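Local coordinates for ABC transporter substrate binding protein (Ribose) (Agrobacterium vitis, PDB 4WUT) that probably captures a sugar as the solute-binding component of an ABC transporter, and binds beta-D-fucopyranose and calcium ions, at residues 148-161 with 180-193. Residues are numbered along the deposited sequence; the frame is centred on the assembly and turned at random.
Sequences VGTEGKIAVMSYVA and NSKLQIVGPYYSQS. With CA (calcium ion), chain G.
Ile154 N donates to Gln184 O (2.9 Å) and Val186 N to Ile154 O (2.8 Å), the parallel exchange expected of strands 153-158 and 184-190, whose N-to-C directions differ by 24°. After Ala155-Val186 the next in-register donor would be Pro188, which has no N-H; Tyr189 N, one residue on, bonds to Val156 O (3.0 Å), defining a beta bulge at Gly187 and the cis-Pro188. Leu183 packs against Gly149 to Gly152, CD2 3.4 Å from Glu151 C and CD1 3.6 Å from Gly149 O; Ile145 of helix 133-148 also touches it. Ile185, on the face of Ile154, meets Val156 CG2 through its own CG2 (3.7 Å), a branch turned toward Val156 by standing anti to its backbone N. On the other face the chain of selenomethionine Met157, bent at chi2 and chi3 (-51° and -69°), brings SE obliquely to Tyr189 CD2 (3.9 Å), a Met-aromatic contact. Ala161 CB sits over one face of the Tyr190 ring, 3.6 Å from its centroid: a CH-pi contact. Ser181 O binds calcium at the opposite end. With helix 164-180 the strands form a beta-alpha-beta crossover at the sheet edge of a periplasmic binding protein, delivering Tyr159 to the fucose pocket.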
ATOM      1  N   VAL A 148      11.124 -10.659  18.565  1.00 15.95           N
ATOM      2  CA  VAL A 148      11.751  -9.690  19.455  1.00 15.98           C
ATOM      3  C   VAL A 148      11.465  -9.957  20.923  1.00 18.13           C
ATOM      4  O   VAL A 148      12.284  -9.636  21.792  1.00 19.76           O
ATOM      5  CB  VAL A 148      11.266  -8.273  19.114  1.00 18.48           C
ATOM      6  CG1 VAL A 148      11.526  -7.307  20.266  1.00 29.44           C
ATOM      7  CG2 VAL A 148      11.918  -7.799  17.808  1.00 21.01           C
ATOM      8  N   GLY A 149      10.320 -10.580  21.200  1.00 16.88           N
ATOM      9  CA  GLY A 149       9.801 -10.639  22.559  1.00 17.61           C
ATOM     10  C   GLY A 149       8.952  -9.408  22.875  1.00 17.10           C
ATOM     11  O   GLY A 149       8.521  -8.672  21.974  1.00 16.14           O
ATOM     12  N   THR A 150       8.767  -9.151  24.164  1.00 17.91           N
ATOM     13  CA  THR A 150       7.762  -8.190  24.594  1.00 17.85           C
ATOM     14  C   THR A 150       8.336  -6.997  25.357  1.00 18.16           C
ATOM     15  O   THR A 150       7.568  -6.132  25.807  1.00 18.38           O
ATOM     16  CB  THR A 150       6.695  -8.901  25.474  1.00 18.91           C
ATOM     17  OG1 THR A 150       7.339  -9.669  26.499  1.00 20.08           O
ATOM     18  CG2 THR A 150       5.834  -9.819  24.623  1.00 18.68           C
ATOM     19  N   GLU A 151       9.663  -6.931  25.476  1.00 18.35           N
ATOM     20  CA  GLU A 151      10.351  -5.845  26.177  1.00 18.87           C
ATOM     21  C   GLU A 151      11.408  -5.229  25.262  1.00 18.86           C
ATOM     22  O   GLU A 151      12.095  -5.928  24.530  1.00 19.93           O
ATOM     23  CB  GLU A 151      11.020  -6.353  27.461  1.00 20.27           C
ATOM     24  CG  GLU A 151      10.059  -6.889  28.496  1.00 25.83           C
ATOM     25  CD  GLU A 151      10.759  -7.695  29.588  1.00 38.55           C
ATOM     26  OE1 GLU A 151      11.894  -7.340  29.971  1.00 44.79           O
ATOM     27  OE2 GLU A 151      10.181  -8.694  30.063  1.00 44.87           O
ATOM     28  N   GLY A 152      11.534  -3.912  25.291  1.00 18.16           N
ATOM     29  CA  GLY A 152      12.542  -3.242  24.493  1.00 17.79           C
ATOM     30  C   GLY A 152      11.917  -2.201  23.600  1.00 16.88           C
ATOM     31  O   GLY A 152      10.731  -1.871  23.706  1.00 17.35           O
ATOM     32  N   LYS A 153      12.722  -1.714  22.667  1.00 16.49           N
ATOM     33  CA  LYS A 153      12.336  -0.605  21.811  1.00 15.83           C
ATOM     34  C   LYS A 153      12.247  -1.053  20.353  1.00 14.76           C
ATOM     35  O   LYS A 153      13.127  -1.773  19.864  1.00 14.83           O
ATOM     36  CB  LYS A 153      13.384   0.493  21.910  1.00 16.55           C
ATOM     37  CG  LYS A 153      13.478   1.184  23.253  1.00 23.46           C
ATOM     38  CD  LYS A 153      14.773   1.967  23.362  1.00 31.71           C
ATOM     39  CE  LYS A 153      14.617   3.384  22.911  1.00 28.81           C
ATOM     40  NZ  LYS A 153      15.943   4.088  22.794  1.00 30.07           N
ATOM     41  N   ILE A 154      11.204  -0.619  19.663  1.00 13.96           N
ATOM     42  CA  ILE A 154      11.109  -0.818  18.228  1.00 13.10           C
ATOM     43  C   ILE A 154      10.754   0.509  17.555  1.00 12.73           C
ATOM     44  O   ILE A 154      10.175   1.384  18.192  1.00 13.74           O
ATOM     45  CB  ILE A 154      10.081  -1.884  17.836  1.00 12.54           C
ATOM     46  CG1 ILE A 154       8.677  -1.449  18.243  1.00 12.63           C
ATOM     47  CG2 ILE A 154      10.471  -3.266  18.414  1.00 13.05           C
ATOM     48  CD1 ILE A 154       7.586  -2.367  17.690  1.00 17.61           C
ATOM     49  N   ALA A 155      11.109   0.648  16.286  1.00 12.28           N
ATOM     50  CA  ALA A 155      10.821   1.864  15.527  1.00 12.01           C
ATOM     51  C   ALA A 155       9.779   1.620  14.466  1.00 11.15           C
ATOM     52  O   ALA A 155       9.741   0.553  13.850  1.00 10.83           O
ATOM     53  CB  ALA A 155      12.091   2.374  14.870  1.00 12.44           C
ATOM     54  N   VAL A 156       8.939   2.630  14.222  1.00 10.95           N
ATOM     55  CA  VAL A 156       7.929   2.568  13.180  1.00 10.28           C
ATOM     56  C   VAL A 156       8.267   3.591  12.097  1.00 10.22           C
ATOM     57  O   VAL A 156       8.230   4.817  12.344  1.00 10.60           O
ATOM     58  CB  VAL A 156       6.525   2.853  13.738  1.00 10.26           C
ATOM     59  CG1 VAL A 156       5.532   2.972  12.606  1.00  9.74           C
ATOM     60  CG2 VAL A 156       6.135   1.736  14.692  1.00 10.44           C
HETATM   61  N   MSE A 157       8.594   3.073  10.920  1.00  9.93           N
HETATM   62  CA  MSE A 157       8.891   3.866   9.726  1.00  9.97           C
HETATM   63  C   MSE A 157       7.664   3.813   8.830  1.00  9.42           C
HETATM   64  O   MSE A 157       7.356   2.787   8.192  1.00  9.14           O
HETATM   65  CB  MSE A 157      10.113   3.298   8.979  1.00 10.31           C
HETATM   66  CG  MSE A 157      11.262   2.885   9.899  1.00 10.92           C
HETATM   67 SE   MSE A 157      11.850   4.240  11.199  1.00 16.07          SE
HETATM   68  CE  MSE A 157      12.646   5.513  10.027  1.00 12.38           C
ATOM     69  N   SER A 158       6.947   4.939   8.777  1.00  9.44           N
ATOM     70  CA  SER A 158       5.748   5.030   7.973  1.00  9.08           C
ATOM     71  C   SER A 158       5.992   5.918   6.748  1.00  9.24           C
ATOM     72  O   SER A 158       7.122   6.269   6.458  1.00  9.64           O
ATOM     73  CB  SER A 158       4.591   5.531   8.822  1.00  9.84           C
ATOM     74  OG  SER A 158       3.377   5.459   8.086  1.00 10.09           O
ATOM     75  N   TYR A 159       4.927   6.181   6.003  1.00  9.80           N
ATOM     76  CA  TYR A 159       5.065   6.789   4.691  1.00  9.25           C
ATOM     77  C   TYR A 159       4.374   8.144   4.643  1.00  9.56           C
ATOM     78  O   TYR A 159       5.005   9.160   4.922  1.00 10.14           O
ATOM     79  CB  TYR A 159       4.631   5.824   3.550  1.00  9.02           C
ATOM     80  CG  TYR A 159       3.405   4.984   3.700  1.00  8.94           C
ATOM     81  CD1 TYR A 159       3.389   3.888   4.557  1.00  9.07           C
ATOM     82  CD2 TYR A 159       2.295   5.185   2.890  1.00  9.37           C
ATOM     83  CE1 TYR A 159       2.298   3.072   4.661  1.00 10.11           C
ATOM     84  CE2 TYR A 159       1.197   4.363   2.982  1.00  9.37           C
ATOM     85  CZ  TYR A 159       1.201   3.305   3.872  1.00  9.75           C
ATOM     86  OH  TYR A 159       0.115   2.478   3.968  1.00 10.41           O
ATOM     87  N   VAL A 160       3.097   8.157   4.275  1.00  9.41           N
ATOM     88  CA  VAL A 160       2.331   9.412   4.234  1.00  9.85           C
ATOM     89  C   VAL A 160       1.302   9.375   5.348  1.00  9.93           C
ATOM     90  O   VAL A 160       0.394   8.523   5.347  1.00  9.67           O
ATOM     91  CB  VAL A 160       1.654   9.617   2.858  1.00  9.93           C
ATOM     92  CG1 VAL A 160       0.782  10.882   2.852  1.00 10.74           C
ATOM     93  CG2 VAL A 160       2.702   9.724   1.724  1.00 10.12           C
ATOM     94  N   ALA A 161       1.444  10.272   6.318  1.00 10.50           N
ATOM     95  CA  ALA A 161       0.586  10.239   7.499  1.00 11.52           C
ATOM     96  C   ALA A 161      -0.866  10.454   7.087  1.00 11.11           C
ATOM     97  O   ALA A 161      -1.208  11.451   6.437  1.00 12.67           O
ATOM     98  CB  ALA A 161       1.014  11.303   8.483  1.00 13.83           C
ATOM     99  N   ASN A 180      -0.269  -6.137  23.357  1.00 14.88           N
ATOM    100  CA  ASN A 180       0.330  -7.459  23.476  1.00 13.73           C
ATOM    101  C   ASN A 180       1.778  -7.478  23.898  1.00 13.23           C
ATOM    102  O   ASN A 180       2.426  -8.511  23.847  1.00 16.47           O
ATOM    103  CB  ASN A 180       0.128  -8.253  22.186  1.00 16.37           C
ATOM    104  CG  ASN A 180      -1.322  -8.502  21.916  1.00 17.08           C
ATOM    105  OD1 ASN A 180      -1.934  -9.357  22.565  1.00 20.38           O
ATOM    106  ND2 ASN A 180      -1.912  -7.729  21.024  1.00 16.44           N
ATOM    107  N   SER A 181       2.259  -6.342  24.387  1.00 13.54           N
ATOM    108  CA  SER A 181       3.638  -6.236  24.826  1.00 14.56           C
ATOM    109  C   SER A 181       3.822  -4.962  25.637  1.00 13.13           C
ATOM    110  O   SER A 181       2.873  -4.170  25.809  1.00 16.96           O
ATOM    111  CB  SER A 181       4.596  -6.224  23.634  1.00 13.06           C
ATOM    112  OG  SER A 181       4.600  -4.951  23.011  1.00 13.88           O
ATOM    113  N   LYS A 182       5.028  -4.786  26.160  1.00 14.19           N
ATOM    114  CA  LYS A 182       5.405  -3.496  26.715  1.00 16.64           C
ATOM    115  C   LYS A 182       6.551  -2.880  25.886  1.00 15.17           C
ATOM    116  O   LYS A 182       7.345  -2.099  26.396  1.00 17.02           O
ATOM    117  CB  LYS A 182       5.744  -3.574  28.209  1.00 25.20           C
ATOM    118  CG  LYS A 182       6.547  -4.781  28.660  1.00 22.14           C
ATOM    119  CD  LYS A 182       6.992  -4.615  30.112  1.00 23.84           C
ATOM    120  CE  LYS A 182       5.827  -4.590  31.079  1.00 22.43           C
ATOM    121  NZ  LYS A 182       5.158  -5.919  31.212  1.00 19.91           N
ATOM    122  N   LEU A 183       6.618  -3.239  24.607  1.00 13.16           N
ATOM    123  CA  LEU A 183       7.577  -2.607  23.700  1.00 12.67           C
ATOM    124  C   LEU A 183       7.317  -1.116  23.606  1.00 15.22           C
ATOM    125  O   LEU A 183       6.166  -0.662  23.576  1.00 15.44           O
ATOM    126  CB  LEU A 183       7.524  -3.230  22.310  1.00 10.63           C
ATOM    127  CG  LEU A 183       7.916  -4.705  22.216  1.00 12.45           C
ATOM    128  CD1 LEU A 183       7.527  -5.362  20.883  1.00 16.06           C
ATOM    129  CD2 LEU A 183       9.408  -4.890  22.478  1.00 15.83           C
ATOM    130  N   GLN A 184       8.413  -0.367  23.570  1.00 13.35           N
ATOM    131  CA  GLN A 184       8.378   1.081  23.411  1.00 11.37           C
ATOM    132  C   GLN A 184       8.512   1.424  21.955  1.00 13.01           C
ATOM    133  O   GLN A 184       9.455   0.971  21.319  1.00 17.11           O
ATOM    134  CB  GLN A 184       9.539   1.711  24.174  1.00 15.15           C
ATOM    135  CG  GLN A 184       9.700   3.190  23.932  1.00 27.22           C
ATOM    136  CD  GLN A 184      10.830   3.799  24.746  1.00 34.66           C
ATOM    137  OE1 GLN A 184      11.244   3.247  25.774  1.00 39.03           O
ATOM    138  NE2 GLN A 184      11.339   4.944  24.284  1.00 33.72           N
ATOM    139  N   ILE A 185       7.593   2.228  21.428  1.00 12.37           N
ATOM    140  CA  ILE A 185       7.634   2.607  20.029  1.00 11.89           C
ATOM    141  C   ILE A 185       8.364   3.941  19.863  1.00  9.55           C
ATOM    142  O   ILE A 185       8.045   4.921  20.532  1.00 12.67           O
ATOM    143  CB  ILE A 185       6.229   2.678  19.429  1.00 15.82           C
ATOM    144  CG1 ILE A 185       5.632   1.266  19.335  1.00 23.68           C
ATOM    145  CG2 ILE A 185       6.250   3.344  18.054  1.00 18.88           C
ATOM    146  CD1 ILE A 185       4.163   1.242  19.038  1.00 27.51           C
ATOM    147  N   VAL A 186       9.394   3.932  19.019  1.00 10.23           N
ATOM    148  CA  VAL A 186      10.116   5.120  18.570  1.00 10.41           C
ATOM    149  C   VAL A 186       9.527   5.522  17.211  1.00 11.59           C
ATOM    150  O   VAL A 186       9.307   4.682  16.337  1.00 11.81           O
ATOM    151  CB  VAL A 186      11.611   4.779  18.381  1.00 21.27           C
ATOM    152  CG1 VAL A 186      12.389   6.009  17.953  1.00 27.49           C
ATOM    153  CG2 VAL A 186      12.184   4.179  19.672  1.00 27.93           C
ATOM    154  N   GLY A 187       9.265   6.813  17.024  1.00 13.77           N
ATOM    155  CA  GLY A 187       8.517   7.242  15.858  1.00 12.73           C
ATOM    156  C   GLY A 187       7.056   7.433  16.207  1.00 13.03           C
ATOM    157  O   GLY A 187       6.711   7.639  17.385  1.00 17.90           O
ATOM    158  N   PRO A 188       6.179   7.363  15.206  1.00 12.81           N
ATOM    159  CA  PRO A 188       6.448   7.085  13.791  1.00 10.16           C
ATOM    160  C   PRO A 188       7.189   8.184  13.064  1.00  9.33           C
ATOM    161  O   PRO A 188       7.117   9.390  13.416  1.00 13.48           O
ATOM    162  CB  PRO A 188       5.059   6.914  13.195  1.00 13.26           C
ATOM    163  CG  PRO A 188       4.185   7.795  14.063  1.00 20.03           C
ATOM    164  CD  PRO A 188       4.748   7.611  15.449  1.00 17.19           C
ATOM    165  N   TYR A 189       7.933   7.754  12.057  1.00  8.77           N
ATOM    166  CA  TYR A 189       8.568   8.657  11.119  1.00  8.06           C
ATOM    167  C   TYR A 189       7.818   8.538   9.800  1.00 10.30           C
ATOM    168  O   TYR A 189       7.141   7.525   9.541  1.00 10.81           O
ATOM    169  CB  TYR A 189      10.056   8.320  10.996  1.00  8.99           C
ATOM    170  CG  TYR A 189      10.750   8.513  12.321  1.00 12.46           C
ATOM    171  CD1 TYR A 189      11.099   9.779  12.769  1.00 12.73           C
ATOM    172  CD2 TYR A 189      10.988   7.442  13.165  1.00 11.02           C
ATOM    173  CE1 TYR A 189      11.697   9.961  14.011  1.00 17.56           C
ATOM    174  CE2 TYR A 189      11.570   7.629  14.401  1.00 14.43           C
ATOM    175  CZ  TYR A 189      11.917   8.873  14.817  1.00 19.21           C
ATOM    176  OH  TYR A 189      12.496   9.034  16.043  1.00 23.11           O
ATOM    177  N   TYR A 190       7.881   9.581   8.974  1.00  8.92           N
ATOM    178  CA  TYR A 190       7.134   9.603   7.717  1.00  8.67           C
ATOM    179  C   TYR A 190       8.042   9.858   6.534  1.00  9.29           C
ATOM    180  O   TYR A 190       8.589  10.964   6.383  1.00  9.44           O
ATOM    181  CB  TYR A 190       5.990  10.606   7.771  1.00  8.57           C
ATOM    182  CG  TYR A 190       4.978  10.257   8.851  1.00  9.17           C
ATOM    183  CD1 TYR A 190       4.073   9.210   8.690  1.00  8.89           C
ATOM    184  CD2 TYR A 190       4.972  10.940  10.048  1.00 10.24           C
ATOM    185  CE1 TYR A 190       3.165   8.886   9.685  1.00 10.31           C
ATOM    186  CE2 TYR A 190       4.075  10.641  11.044  1.00 11.99           C
ATOM    187  CZ  TYR A 190       3.173   9.635  10.866  1.00 12.67           C
ATOM    188  OH  TYR A 190       2.291   9.352  11.899  1.00 15.90           O
ATOM    189  N   SER A 191       8.185   8.857   5.677  1.00  7.69           N
ATOM    190  CA  SER A 191       9.094   8.920   4.538  1.00  7.85           C
ATOM    191  C   SER A 191       8.514   9.655   3.333  1.00  8.22           C
ATOM    192  O   SER A 191       9.239   9.921   2.367  1.00  8.47           O
ATOM    193  CB  SER A 191       9.433   7.538   4.032  1.00  7.83           C
ATOM    194  OG  SER A 191       8.281   6.954   3.458  1.00  7.99           O
ATOM    195  N   GLN A 192       7.219   9.963   3.361  1.00  8.80           N
ATOM    196  CA  GLN A 192       6.486  10.490   2.181  1.00  9.17           C
ATOM    197  C   GLN A 192       6.589   9.544   0.960  1.00  9.44           C
ATOM    198  O   GLN A 192       6.472   9.946  -0.195  1.00 11.19           O
ATOM    199  CB  GLN A 192       6.924  11.919   1.806  1.00 12.38           C
ATOM    200  CG  GLN A 192       6.928  12.857   2.990  1.00 14.25           C
ATOM    201  CD  GLN A 192       5.590  12.932   3.638  1.00 19.99           C
ATOM    202  OE1 GLN A 192       4.559  12.802   2.976  1.00 23.05           O
ATOM    203  NE2 GLN A 192       5.587  13.150   4.938  1.00 25.99           N
ATOM    204  N   SER A 193       6.764   8.252   1.260  1.00  8.83           N
ATOM    205  CA  SER A 193       6.956   7.213   0.228  1.00  9.12           C
ATOM    206  C   SER A 193       8.183   7.452  -0.673  1.00  9.41           C
ATOM    207  O   SER A 193       8.227   7.017  -1.828  1.00 11.37           O
ATOM    208  CB  SER A 193       5.700   6.992  -0.607  1.00  9.57           C
ATOM    209  OG  SER A 193       4.699   6.392   0.223  1.00  9.33           O
TER
HETATM  210 CA    CA G 406       0.944  -2.977  26.891  1.00 20.86          CA
HETATM  211  O   HOH W   1       9.913  -2.300  27.072  1.00 19.74           O
HETATM  212  O   HOH W   2       3.259  12.698   5.715  1.00 13.50           O
HETATM  213  O   HOH W   3      -1.398  -2.739  27.475  1.00 26.84           O
HETATM  214  O   HOH W   4       0.461  -1.127  28.222  1.00 34.04           O
HETATM  215  O   HOH W   5       2.351  -1.210  26.158  1.00 21.39           O